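Local structure of protein F01G10.3, confirmed by transcript evidence (Caenorhabditis elegans, 3K6J) at residues D170-E173 / I174-V177; V138-M142 / K143-E147; I262-I265 / I266-F269; I352-D355 / Q356-I359; R43-H46 / T47-E50. The protein probably acts as an NAD+-dependent (3S)-3-hydroxyacyl-CoA dehydrogenase within a larger multifunctional enzyme, and binds a zinc ion. One frame throughout, in Å; residues are numbered along the deposited sequence.

Contact 1: D170-E173 / I174-V177; sequences DLNE and ISSV
In both S175 and S176 the hydroxyl is swung between the backbone N and the carbonyl carbon (chi1 62° and 82°), which folds each OG back onto the turn that precedes it. S175 OG thereby donates to N172 O at 2.7 Å, coming in from the flank, with the donor tilted out of the carbonyl plane. The same oxygen receives S176 N, also at 2.7 Å, so two donors grip one acceptor. S176 OG turns to the next carbonyl and meets a lone pair of E173 O, in the carbonyl plane, at 2.5 Å. At the other end of the helix, D170 is the N-cap: its OD1 accepts from E173 N at 2.7 Å. Between the two ends S175 N binds L171 O at 3.2 Å, almost straight, while I174 lays CG1 beside D170 O. This short helix, 171-175, connects strands 161-164 and 184-188 in a beta-alpha-beta unit, and L171, I174 and S175 all rest on L184. N172 points elsewhere, its OD1 accepting from S205 N. With a carboxylate serving the first turn and two hydroxyls the last, side chains supply much of the polar bonding that so brief a helix cannot provide from its backbone alone.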
loop_
_atom_site.group_PDB
_atom_site.type_symbol
_atom_site.label_atom_id
_atom_site.label_comp_id
_atom_site.label_asym_id
_atom_site.label_seq_id
_atom_site.Cartn_x
_atom_site.Cartn_y
_atom_site.Cartn_z
ATOM N N ASP A 170 -7.004 0.539 19.214
ATOM C CA ASP A 170 -6.264 1.753 19.548
ATOM C C ASP A 170 -4.926 1.375 20.114
ATOM O O ASP A 170 -4.845 0.699 21.143
ATOM C CB ASP A 170 -7.059 2.640 20.523
ATOM C CG ASP A 170 -6.240 3.797 21.084
ATOM O OD1 ASP A 170 -5.443 3.570 22.021
ATOM O OD2 ASP A 170 -6.402 4.929 20.610
ATOM N N LEU A 171 -3.874 1.813 19.424
ATOM C CA LEU A 171 -2.515 1.563 19.857
ATOM C C LEU A 171 -2.286 1.913 21.329
ATOM O O LEU A 171 -1.606 1.165 22.038
ATOM C CB LEU A 171 -1.544 2.326 18.958
ATOM C CG LEU A 171 -0.077 1.908 18.868
ATOM C CD1 LEU A 171 0.503 2.486 17.577
ATOM C CD2 LEU A 171 0.737 2.393 20.061
ATOM N N ASN A 172 -2.836 3.034 21.803
ATOM C CA ASN A 172 -2.606 3.433 23.215
ATOM C C ASN A 172 -3.287 2.514 24.263
ATOM O O ASN A 172 -2.694 2.191 25.289
ATOM C CB ASN A 172 -2.872 4.935 23.435
ATOM C CG ASN A 172 -2.041 5.828 22.480
ATOM O OD1 ASN A 172 -0.811 5.659 22.320
ATOM N ND2 ASN A 172 -2.716 6.758 21.841
ATOM N N GLU A 173 -4.486 2.025 23.967
ATOM C CA GLU A 173 -5.077 0.938 24.793
ATOM C C GLU A 173 -4.084 -0.215 25.046
ATOM O O GLU A 173 -3.801 -0.594 26.192
ATOM C CB GLU A 173 -6.307 0.336 24.114
ATOM C CG GLU A 173 -7.313 1.305 23.482
ATOM C CD GLU A 173 -7.933 2.272 24.476
ATOM O OE1 GLU A 173 -7.333 2.480 25.551
ATOM O OE2 GLU A 173 -9.013 2.831 24.179
ATOM N N ILE A 174 -3.566 -0.776 23.953
ATOM C CA ILE A 174 -2.724 -1.954 24.033
ATOM C C ILE A 174 -1.476 -1.682 24.882
ATOM O O ILE A 174 -1.101 -2.495 25.766
ATOM C CB ILE A 174 -2.314 -2.429 22.618
ATOM C CG1 ILE A 174 -3.541 -2.600 21.721
ATOM C CG2 ILE A 174 -1.464 -3.674 22.715
ATOM C CD1 ILE A 174 -3.215 -3.079 20.309
ATOM N N SER A 175 -0.823 -0.552 24.605
ATOM C CA SER A 175 0.286 -0.089 25.442
ATOM C C SER A 175 -0.189 0.149 26.878
ATOM O O SER A 175 0.532 -0.172 27.808
ATOM C CB SER A 175 0.928 1.192 24.890
ATOM O OG SER A 175 -0.003 2.264 24.850
ATOM N N SER A 176 -1.407 0.678 27.049
ATOM C CA SER A 176 -1.931 0.993 28.408
ATOM C C SER A 176 -1.796 -0.133 29.438
ATOM O O SER A 176 -2.216 0.057 30.575
ATOM C CB SER A 176 -3.358 1.608 28.386
ATOM O OG SER A 176 -4.428 0.645 28.275
ATOM N N VAL A 177 -1.157 -1.262 29.052
ATOM C CA VAL A 177 -0.979 -2.454 29.913
ATOM C C VAL A 177 0.441 -2.937 30.093
ATOM O O VAL A 177 0.693 -3.881 30.856
ATOM C CB VAL A 177 -1.838 -3.705 29.489
ATOM C CG1 VAL A 177 -3.279 -3.334 29.206
ATOM C CG2 VAL A 177 -1.189 -4.491 28.323
#

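Contact 2: V138-M142 / K143-E147; sequences VIEDM and KLKKE
The loop that follows strand 133-136 of the Rossmann-type domain turns directly into helix 142-153, and K145 from the first turn of that helix reaches back to hold it. The lysine chain runs extended until it bends at chi4 (-68°), which delivers NZ to the loop carbonyls. NZ binds I139 O at 3.0 Å from above the carbonyl plane, whereas D141 N reaches the same oxygen from the other face. A weak bond to V138 O, 2.9 Å from NZ, adds to the grip. Two carboxylates face the ammonium group and probably share its charge: E140 OE1 forms a salt bridge with NZ at 3.5 Å, and E136 supplies a second. E140, at the centre of an inverse gamma turn, is itself tied to T166, S167 and S168. L144 CD2 meets V138 CG2 tip to tip at 4.0 Å and packs on I139 CG1 at 3.7 Å. D141 caps the helix; its OD1 accepts from L144 N at 3.1 Å, the amide standing well above the carboxylate plane. D141 thus opens helix 142-153, the crossover between the parallel strands 133-136 and 161-164 in a beta-alpha-beta unit of the Rossmann-type fold.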
loop_
_atom_site.group_PDB
_atom_site.type_symbol
_atom_site.label_atom_id
_atom_site.label_comp_id
_atom_site.label_asym_id
_atom_site.label_seq_id
_atom_site.Cartn_x
_atom_site.Cartn_y
_atom_site.Cartn_z
ATOM N N VAL A 138 -2.145 -10.916 15.217
ATOM C CA VAL A 138 -3.295 -11.770 15.574
ATOM C C VAL A 138 -4.642 -11.107 15.271
ATOM O O VAL A 138 -4.691 -9.939 14.795
ATOM C CB VAL A 138 -3.241 -12.292 17.036
ATOM C CG1 VAL A 138 -1.979 -13.059 17.263
ATOM C CG2 VAL A 138 -3.376 -11.134 18.071
ATOM N N ILE A 139 -5.730 -11.843 15.538
ATOM C CA ILE A 139 -7.097 -11.315 15.366
ATOM C C ILE A 139 -7.317 -10.060 16.203
ATOM O O ILE A 139 -6.657 -9.859 17.234
ATOM C CB ILE A 139 -8.209 -12.338 15.749
ATOM C CG1 ILE A 139 -7.970 -12.919 17.171
ATOM C CG2 ILE A 139 -8.337 -13.412 14.654
ATOM C CD1 ILE A 139 -9.260 -13.479 17.877
ATOM N N GLU A 140 -8.239 -9.224 15.732
ATOM C CA GLU A 140 -8.550 -7.939 16.351
ATOM C C GLU A 140 -9.368 -8.085 17.651
ATOM O O GLU A 140 -10.542 -7.731 17.698
ATOM C CB GLU A 140 -9.277 -7.035 15.335
ATOM C CG GLU A 140 -8.467 -6.779 14.020
ATOM C CD GLU A 140 -7.343 -5.726 14.153
ATOM O OE1 GLU A 140 -6.575 -5.731 15.142
ATOM O OE2 GLU A 140 -7.231 -4.883 13.233
ATOM N N ASP A 141 -8.713 -8.565 18.703
ATOM C CA ASP A 141 -9.320 -8.785 20.008
ATOM C C ASP A 141 -8.428 -8.032 20.963
ATOM O O ASP A 141 -7.269 -8.407 21.192
ATOM C CB ASP A 141 -9.347 -10.292 20.341
ATOM C CG ASP A 141 -10.010 -10.622 21.706
ATOM O OD1 ASP A 141 -9.871 -9.866 22.689
ATOM O OD2 ASP A 141 -10.649 -11.707 21.810
ATOM N N MET A 142 -8.973 -6.953 21.509
ATOM C CA MET A 142 -8.270 -6.121 22.457
ATOM C C MET A 142 -7.703 -6.886 23.633
ATOM O O MET A 142 -6.521 -6.713 23.985
ATOM C CB MET A 142 -9.204 -5.013 22.950
ATOM C CG MET A 142 -8.523 -4.069 23.887
ATOM S SD MET A 142 -7.290 -3.045 23.032
ATOM C CE MET A 142 -5.873 -3.443 24.028
ATOM N N LYS A 143 -8.533 -7.719 24.264
ATOM C CA LYS A 143 -8.085 -8.470 25.460
ATOM C C LYS A 143 -6.960 -9.443 25.162
ATOM O O LYS A 143 -6.018 -9.595 25.958
ATOM C CB LYS A 143 -9.259 -9.182 26.159
ATOM C CG LYS A 143 -10.175 -8.212 26.880
ATOM C CD LYS A 143 -11.293 -8.896 27.666
ATOM C CE LYS A 143 -12.111 -7.829 28.420
ATOM N NZ LYS A 143 -13.476 -8.298 28.812
ATOM N N LEU A 144 -7.059 -10.113 24.018
ATOM C CA LEU A 144 -5.993 -11.029 23.567
ATOM C C LEU A 144 -4.674 -10.261 23.376
ATOM O O LEU A 144 -3.648 -10.655 23.936
ATOM C CB LEU A 144 -6.404 -11.764 22.265
ATOM C CG LEU A 144 -5.367 -12.608 21.519
ATOM C CD1 LEU A 144 -4.813 -13.737 22.404
ATOM C CD2 LEU A 144 -5.967 -13.173 20.256
ATOM N N LYS A 145 -4.709 -9.162 22.608
ATOM C CA LYS A 145 -3.471 -8.397 22.339
ATOM C C LYS A 145 -2.850 -7.883 23.641
ATOM O O LYS A 145 -1.663 -8.111 23.903
ATOM C CB LYS A 145 -3.696 -7.258 21.327
ATOM C CG LYS A 145 -4.197 -7.701 19.958
ATOM C CD LYS A 145 -4.191 -6.546 18.962
ATOM C CE LYS A 145 -5.007 -6.816 17.723
ATOM N NZ LYS A 145 -4.430 -7.879 16.872
ATOM N N LYS A 146 -3.674 -7.246 24.474
ATOM C CA LYS A 146 -3.241 -6.751 25.790
ATOM C C LYS A 146 -2.512 -7.829 26.544
ATOM O O LYS A 146 -1.338 -7.665 26.893
ATOM C CB LYS A 146 -4.445 -6.267 26.609
ATOM C CG LYS A 146 -4.755 -4.788 26.504
ATOM C CD LYS A 146 -6.080 -4.454 27.266
ATOM C CE LYS A 146 -6.376 -2.943 27.338
ATOM N NZ LYS A 146 -7.828 -2.591 27.599
ATOM N N GLU A 147 -3.180 -8.970 26.743
ATOM C CA GLU A 147 -2.566 -10.097 27.470
ATOM C C GLU A 147 -1.320 -10.655 26.775
ATOM O O GLU A 147 -0.359 -11.078 27.434
ATOM C CB GLU A 147 -3.603 -11.214 27.753
ATOM C CG GLU A 147 -3.267 -12.108 28.954
ATOM C CD GLU A 147 -4.056 -13.414 28.964
ATOM O OE1 GLU A 147 -5.268 -13.397 29.288
ATOM O OE2 GLU A 147 -3.468 -14.466 28.643
#

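Contact 3: I262-I265 / I266-F269; sequences IDKI and ITNF
One face of the N268 amide is laid against K264: the backbone oxygen, K264 O, sits over it 3.0 Å from N268 CG, and the methylene K264 CG lies further out on the same side, 4.0 Å from N268 ND2. The lysine chain then passes the oxygen end of the amide, where K264 CE is 3.5 Å from N268 OD1. A bend at chi2 (66°) turns the K264 chain along this course, so that it crosses the asparagine obliquely and T267 at about a right angle. The F269 ring is carried off the helix by a chi1 of 180°, which sets CG opposite the backbone N; only its CB stays close, 3.6 Å from I265 O, and the ring itself meets that of F271 and the side chain of L363. These residues form the last two turns of helix 259-269 in the C-terminal dehydrogenase domain, with successive i to i+4 bonds such as I266 N to I262 O. I262 and I266 face the protein interior, both touching P275, while D263 is fixed by T277, Y320 and M276 N. On the solvent-side flank one water gathers three side chains: it accepts from K264 NZ at 3.1 Å, donates to N268 OD1 at 2.5 Å, and bonds T267 OG1 at 2.6 Å.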
loop_
_atom_site.group_PDB
_atom_site.type_symbol
_atom_site.label_atom_id
_atom_site.label_comp_id
_atom_site.label_asym_id
_atom_site.label_seq_id
_atom_site.Cartn_x
_atom_site.Cartn_y
_atom_site.Cartn_z
ATOM N N ILE A 262 -5.051 1.547 -21.917
ATOM C CA ILE A 262 -4.869 2.298 -20.678
ATOM C C ILE A 262 -3.676 1.771 -19.862
ATOM O O ILE A 262 -2.775 2.535 -19.502
ATOM C CB ILE A 262 -6.146 2.245 -19.836
ATOM C CG1 ILE A 262 -7.254 3.017 -20.571
ATOM C CG2 ILE A 262 -5.870 2.793 -18.423
ATOM C CD1 ILE A 262 -8.614 2.534 -20.318
ATOM N N ASP A 263 -3.663 0.471 -19.598
ATOM C CA ASP A 263 -2.618 -0.123 -18.791
ATOM C C ASP A 263 -1.244 0.083 -19.433
ATOM O O ASP A 263 -0.236 0.263 -18.733
ATOM C CB ASP A 263 -2.904 -1.600 -18.568
ATOM C CG ASP A 263 -4.081 -1.837 -17.620
ATOM O OD1 ASP A 263 -4.695 -0.866 -17.134
ATOM O OD2 ASP A 263 -4.392 -3.016 -17.350
ATOM N N LYS A 264 -1.212 0.100 -20.763
ATOM C CA LYS A 264 0.042 0.237 -21.479
ATOM C C LYS A 264 0.565 1.646 -21.342
ATOM O O LYS A 264 1.757 1.848 -21.209
ATOM C CB LYS A 264 -0.112 -0.148 -22.951
ATOM C CG LYS A 264 1.188 -0.165 -23.734
ATOM C CD LYS A 264 2.105 -1.264 -23.234
ATOM C CE LYS A 264 3.432 -1.238 -23.964
ATOM N NZ LYS A 264 4.300 -2.275 -23.373
ATOM N N ILE A 265 -0.346 2.611 -21.339
ATOM C CA ILE A 265 0.015 4.003 -21.195
ATOM C C ILE A 265 0.568 4.268 -19.781
ATOM O O ILE A 265 1.595 4.938 -19.610
ATOM C CB ILE A 265 -1.186 4.907 -21.531
ATOM C CG1 ILE A 265 -1.485 4.849 -23.045
ATOM C CG2 ILE A 265 -0.925 6.341 -21.084
ATOM C CD1 ILE A 265 -2.890 5.392 -23.438
ATOM N N ILE A 266 -0.107 3.703 -18.785
ATOM C CA ILE A 266 0.324 3.735 -17.391
ATOM C C ILE A 266 1.695 3.079 -17.168
ATOM O O ILE A 266 2.559 3.654 -16.491
ATOM C CB ILE A 266 -0.788 3.129 -16.467
ATOM C CG1 ILE A 266 -1.999 4.074 -16.372
ATOM C CG2 ILE A 266 -0.263 2.742 -15.104
ATOM C CD1 ILE A 266 -1.750 5.379 -15.634
ATOM N N THR A 267 1.912 1.897 -17.738
ATOM C CA THR A 267 3.193 1.215 -17.530
ATOM C C THR A 267 4.300 1.897 -18.324
ATOM O O THR A 267 5.456 1.886 -17.907
ATOM C CB THR A 267 3.143 -0.319 -17.838
ATOM O OG1 THR A 267 2.832 -0.525 -19.222
ATOM C CG2 THR A 267 2.097 -1.017 -16.968
ATOM N N ASN A 268 3.938 2.494 -19.462
ATOM C CA ASN A 268 4.887 3.325 -20.211
ATOM C C ASN A 268 5.321 4.542 -19.394
ATOM O O ASN A 268 6.476 4.918 -19.424
ATOM C CB ASN A 268 4.319 3.801 -21.570
ATOM C CG ASN A 268 4.282 2.701 -22.628
ATOM O OD1 ASN A 268 4.811 1.606 -22.445
ATOM N ND2 ASN A 268 3.634 2.995 -23.738
ATOM N N PHE A 269 4.384 5.159 -18.683
ATOM C CA PHE A 269 4.705 6.251 -17.761
ATOM C C PHE A 269 5.708 5.775 -16.690
ATOM O O PHE A 269 6.585 6.526 -16.265
ATOM C CB PHE A 269 3.418 6.766 -17.122
ATOM C CG PHE A 269 3.627 7.891 -16.140
ATOM C CD1 PHE A 269 3.764 9.217 -16.585
ATOM C CD2 PHE A 269 3.652 7.631 -14.765
ATOM C CE1 PHE A 269 3.922 10.257 -15.680
ATOM C CE2 PHE A 269 3.825 8.664 -13.837
ATOM C CZ PHE A 269 3.968 9.981 -14.288
HETATM O O HOH W 1 4.729 -0.417 -20.939
#

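Contact 4: I352-D355 / Q356-I359; sequences IIND and QDVI
D357 points its CB back at the loop that leads into helix 355-375, where CB lies 3.6 Å from N354 O and 3.9 Å from I352 CD1. From there chi1 (-64°) sets CG beside its own backbone N, sending the carboxylate toward the chain ahead of the helix. OD1 then accepts from I353 N at 3.3 Å, with a nearly straight N-H (169°) arriving on the anti lone pair, the one turned from OD2. The same oxygen also has I353 CG1 at 3.1 Å, a close approach. I352 slides past D357 in the opposite direction, its CD1 ending 3.5 Å from D357 O. Its other branch, CG2, crosses V358 at about a right angle and touches V358 CG2 at 3.7 Å, and both residues also lean on Y257. N354 occupies the N-cap position, and its carbonyl begins the helical ladder by accepting from V358 N in the carbonyl plane at 3.2 Å; I359 N to D355 O follows. Q356 turns aside to bond N360 through NE2. A carboxylate in the first turn of a helix, bonded to the amide just before the N-cap, ties the incoming loop to the helix; the helix end would probably also favour its negative charge.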
loop_
_atom_site.group_PDB
_atom_site.type_symbol
_atom_site.label_atom_id
_atom_site.label_comp_id
_atom_site.label_asym_id
_atom_site.label_seq_id
_atom_site.Cartn_x
_atom_site.Cartn_y
_atom_site.Cartn_z
ATOM N N ILE A 352 -9.383 14.377 -25.079
ATOM C CA ILE A 352 -8.289 13.397 -24.952
ATOM C C ILE A 352 -7.848 12.874 -26.333
ATOM O O ILE A 352 -8.514 12.021 -26.928
ATOM C CB ILE A 352 -8.661 12.187 -24.041
ATOM C CG1 ILE A 352 -9.172 12.640 -22.667
ATOM C CG2 ILE A 352 -7.476 11.244 -23.887
ATOM C CD1 ILE A 352 -8.144 13.307 -21.774
ATOM N N ILE A 353 -6.712 13.371 -26.821
ATOM C CA ILE A 353 -6.250 13.054 -28.183
ATOM C C ILE A 353 -5.041 12.106 -28.233
ATOM O O ILE A 353 -4.863 11.361 -29.204
ATOM C CB ILE A 353 -5.989 14.352 -29.045
ATOM C CG1 ILE A 353 -4.973 15.289 -28.375
ATOM C CG2 ILE A 353 -7.303 15.111 -29.293
ATOM C CD1 ILE A 353 -4.264 16.247 -29.318
ATOM N N ASN A 354 -4.223 12.123 -27.186
ATOM C CA ASN A 354 -2.961 11.381 -27.192
ATOM C C ASN A 354 -2.637 10.755 -25.829
ATOM O O ASN A 354 -3.388 10.927 -24.861
ATOM C CB ASN A 354 -1.822 12.292 -27.659
ATOM C CG ASN A 354 -1.661 13.519 -26.780
ATOM O OD1 ASN A 354 -2.278 14.558 -27.026
ATOM N ND2 ASN A 354 -0.849 13.399 -25.733
ATOM N N ASP A 355 -1.527 10.021 -25.780
ATOM C CA ASP A 355 -1.070 9.349 -24.567
ATOM C C ASP A 355 -0.877 10.320 -23.378
ATOM O O ASP A 355 -1.311 10.037 -22.260
ATOM C CB ASP A 355 0.232 8.583 -24.845
ATOM C CG ASP A 355 0.014 7.272 -25.603
ATOM O OD1 ASP A 355 0.944 6.432 -25.607
ATOM O OD2 ASP A 355 -1.062 7.062 -26.194
ATOM N N GLN A 356 -0.239 11.464 -23.624
ATOM C CA GLN A 356 -0.015 12.453 -22.563
ATOM C C GLN A 356 -1.316 12.932 -21.910
ATOM O O GLN A 356 -1.382 13.010 -20.691
ATOM C CB GLN A 356 0.862 13.625 -23.040
ATOM C CG GLN A 356 1.407 14.517 -21.913
ATOM C CD GLN A 356 2.017 13.725 -20.730
ATOM O OE1 GLN A 356 2.859 12.837 -20.925
ATOM N NE2 GLN A 356 1.599 14.059 -19.506
ATOM N N ASP A 357 -2.344 13.209 -22.706
ATOM C CA ASP A 357 -3.661 13.591 -22.188
ATOM C C ASP A 357 -4.305 12.500 -21.332
ATOM O O ASP A 357 -4.970 12.803 -20.335
ATOM C CB ASP A 357 -4.621 13.963 -23.326
ATOM C CG ASP A 357 -4.166 15.193 -24.116
ATOM O OD1 ASP A 357 -4.605 15.333 -25.284
ATOM O OD2 ASP A 357 -3.377 16.009 -23.590
ATOM N N VAL A 358 -4.134 11.246 -21.757
ATOM C CA VAL A 358 -4.566 10.075 -20.988
ATOM C C VAL A 358 -3.962 10.070 -19.567
ATOM O O VAL A 358 -4.693 9.972 -18.580
ATOM C CB VAL A 358 -4.217 8.745 -21.737
ATOM C CG1 VAL A 358 -4.471 7.532 -20.851
ATOM C CG2 VAL A 358 -5.034 8.631 -23.034
ATOM N N ILE A 359 -2.633 10.182 -19.492
ATOM C CA ILE A 359 -1.900 10.307 -18.233
ATOM C C ILE A 359 -2.412 11.487 -17.392
ATOM O O ILE A 359 -2.699 11.322 -16.215
ATOM C CB ILE A 359 -0.367 10.409 -18.470
ATOM C CG1 ILE A 359 0.232 9.044 -18.832
ATOM C CG2 ILE A 359 0.361 11.008 -17.261
ATOM C CD1 ILE A 359 -0.084 7.900 -17.854
#

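Contact 5: R43-H46 / T47-E50; sequences RGDH and TNSE
D45 and T47 meet through a single carboxylate oxygen, and four successive side chains adopt similar first torsions to build the turn. In D45, H46, T47 and N48 alike, chi1 lies between 56° and 75°, with the first branch folded over the backbone between N and the carbonyl carbon. For D45 this carries OD1 forward over the turn, where T47 OG1 donates to its syn lone pair at 2.6 Å. T47 N comes to D45 OD1 at 2.6 Å too, nearly along the C-O bond, and N48 N adds a weak third bond. OD1 of D45 is thus held from several directions, which fixes the carboxylate rotation. N48 OD1 takes D45 N at 2.9 Å in a practically straight bond, and the N48 amide lies over one face of the D45 carboxylate, the two planes nearly parallel (8° apart), with N48 ND2 3.6 Å from D45 OD1. The backbone here is a type I beta turn from D45 to N48, closed by N48 N to D45 O at 3.1 Å, with the aspartate forming an Asx turn. It belongs to the long loop between helix 22-29 and strand 56-60, near helix 209-221, on which S49 rests. T47 CG2 lies over one face of the H46 ring in a CH-pi contact, 3.8 Å from the centroid, while H46 ND1 bonds W37 O. A water donates to both H46 O and S49 O.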
loop_
_atom_site.group_PDB
_atom_site.type_symbol
_atom_site.label_atom_id
_atom_site.label_comp_id
_atom_site.label_asym_id
_atom_site.label_seq_id
_atom_site.Cartn_x
_atom_site.Cartn_y
_atom_site.Cartn_z
ATOM N N ARG A 43 9.665 15.064 21.543
ATOM C CA ARG A 43 9.863 13.647 21.872
ATOM C C ARG A 43 11.114 12.964 21.342
ATOM O O ARG A 43 11.479 11.899 21.849
ATOM C CB ARG A 43 8.624 12.813 21.512
ATOM C CG ARG A 43 7.442 13.114 22.376
ATOM C CD ARG A 43 6.172 12.642 21.712
ATOM N NE ARG A 43 6.141 11.164 21.648
ATOM C CZ ARG A 43 5.160 10.473 21.094
ATOM N NH1 ARG A 43 4.125 11.102 20.545
ATOM N NH2 ARG A 43 5.218 9.147 21.090
ATOM N N GLY A 44 11.767 13.534 20.337
ATOM C CA GLY A 44 12.943 12.854 19.734
ATOM C C GLY A 44 12.896 12.746 18.211
ATOM O O GLY A 44 11.824 12.799 17.612
ATOM N N ASP A 45 14.063 12.585 17.586
ATOM C CA ASP A 45 14.161 12.427 16.141
ATOM C C ASP A 45 15.362 11.584 15.709
ATOM O O ASP A 45 16.092 11.067 16.547
ATOM C CB ASP A 45 14.107 13.787 15.419
ATOM C CG ASP A 45 15.404 14.591 15.536
ATOM O OD1 ASP A 45 16.522 14.000 15.552
ATOM O OD2 ASP A 45 15.268 15.839 15.555
ATOM N N HIS A 46 15.553 11.442 14.399
ATOM C CA HIS A 46 16.580 10.575 13.849
ATOM C C HIS A 46 18.021 11.015 14.188
ATOM O O HIS A 46 18.954 10.205 14.143
ATOM C CB HIS A 46 16.405 10.477 12.329
ATOM C CG HIS A 46 16.850 11.705 11.590
ATOM N ND1 HIS A 46 16.102 12.865 11.552
ATOM C CD2 HIS A 46 17.961 11.949 10.857
ATOM C CE1 HIS A 46 16.735 13.776 10.830
ATOM N NE2 HIS A 46 17.865 13.243 10.390
ATOM N N THR A 47 18.201 12.293 14.533
ATOM C CA THR A 47 19.523 12.805 14.958
ATOM C C THR A 47 19.888 12.390 16.390
ATOM O O THR A 47 21.072 12.219 16.721
ATOM C CB THR A 47 19.661 14.373 14.772
ATOM O OG1 THR A 47 18.851 15.087 15.723
ATOM C CG2 THR A 47 19.225 14.793 13.345
ATOM N N ASN A 48 18.888 12.195 17.235
ATOM C CA ASN A 48 19.184 12.010 18.667
ATOM C C ASN A 48 18.629 10.717 19.271
ATOM O O ASN A 48 18.390 10.654 20.475
ATOM C CB ASN A 48 18.699 13.231 19.450
ATOM C CG ASN A 48 17.250 13.506 19.225
ATOM O OD1 ASN A 48 16.448 12.583 19.165
ATOM N ND2 ASN A 48 16.886 14.776 19.098
ATOM N N SER A 49 18.469 9.683 18.438
ATOM C CA SER A 49 17.768 8.452 18.820
ATOM C C SER A 49 18.599 7.225 18.541
ATOM O O SER A 49 19.074 7.036 17.422
ATOM C CB SER A 49 16.445 8.326 18.064
ATOM O OG SER A 49 15.542 9.298 18.501
ATOM N N GLU A 50 18.741 6.375 19.552
ATOM C CA GLU A 50 19.495 5.142 19.418
ATOM C C GLU A 50 18.635 3.975 18.887
ATOM O O GLU A 50 17.546 3.680 19.418
ATOM C CB GLU A 50 20.142 4.768 20.769
ATOM C CG GLU A 50 20.882 3.405 20.783
ATOM C CD GLU A 50 21.162 2.866 22.190
ATOM O OE1 GLU A 50 20.690 3.464 23.197
ATOM O OE2 GLU A 50 21.860 1.830 22.277
HETATM O O HOH W 2 13.914 15.671 18.538
HETATM O O HOH W 3 18.329 7.674 14.675
#

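Along the chain the five contacts come in series, and none nests in or crosses another, since each joins directly adjoining residues. Contact 5 comes first, a turn in the loop ahead of strand 56-60. Contact 2 starts helix 142-153, and contact 1 forms helix 171-175, the next crossover of the Rossmann-type sheet. These two pack together, with M142 CE 3.4 Å from I174 CG1; contact 5 approaches contact 1 to about 7 Å between nearest atoms. Contact 3 ends helix 259-269 and contact 4 begins helix 355-375. This second pair also meets, through I265 and I359, and lies across the chain's centre from contact 1, about 44 and 49 Å between centres.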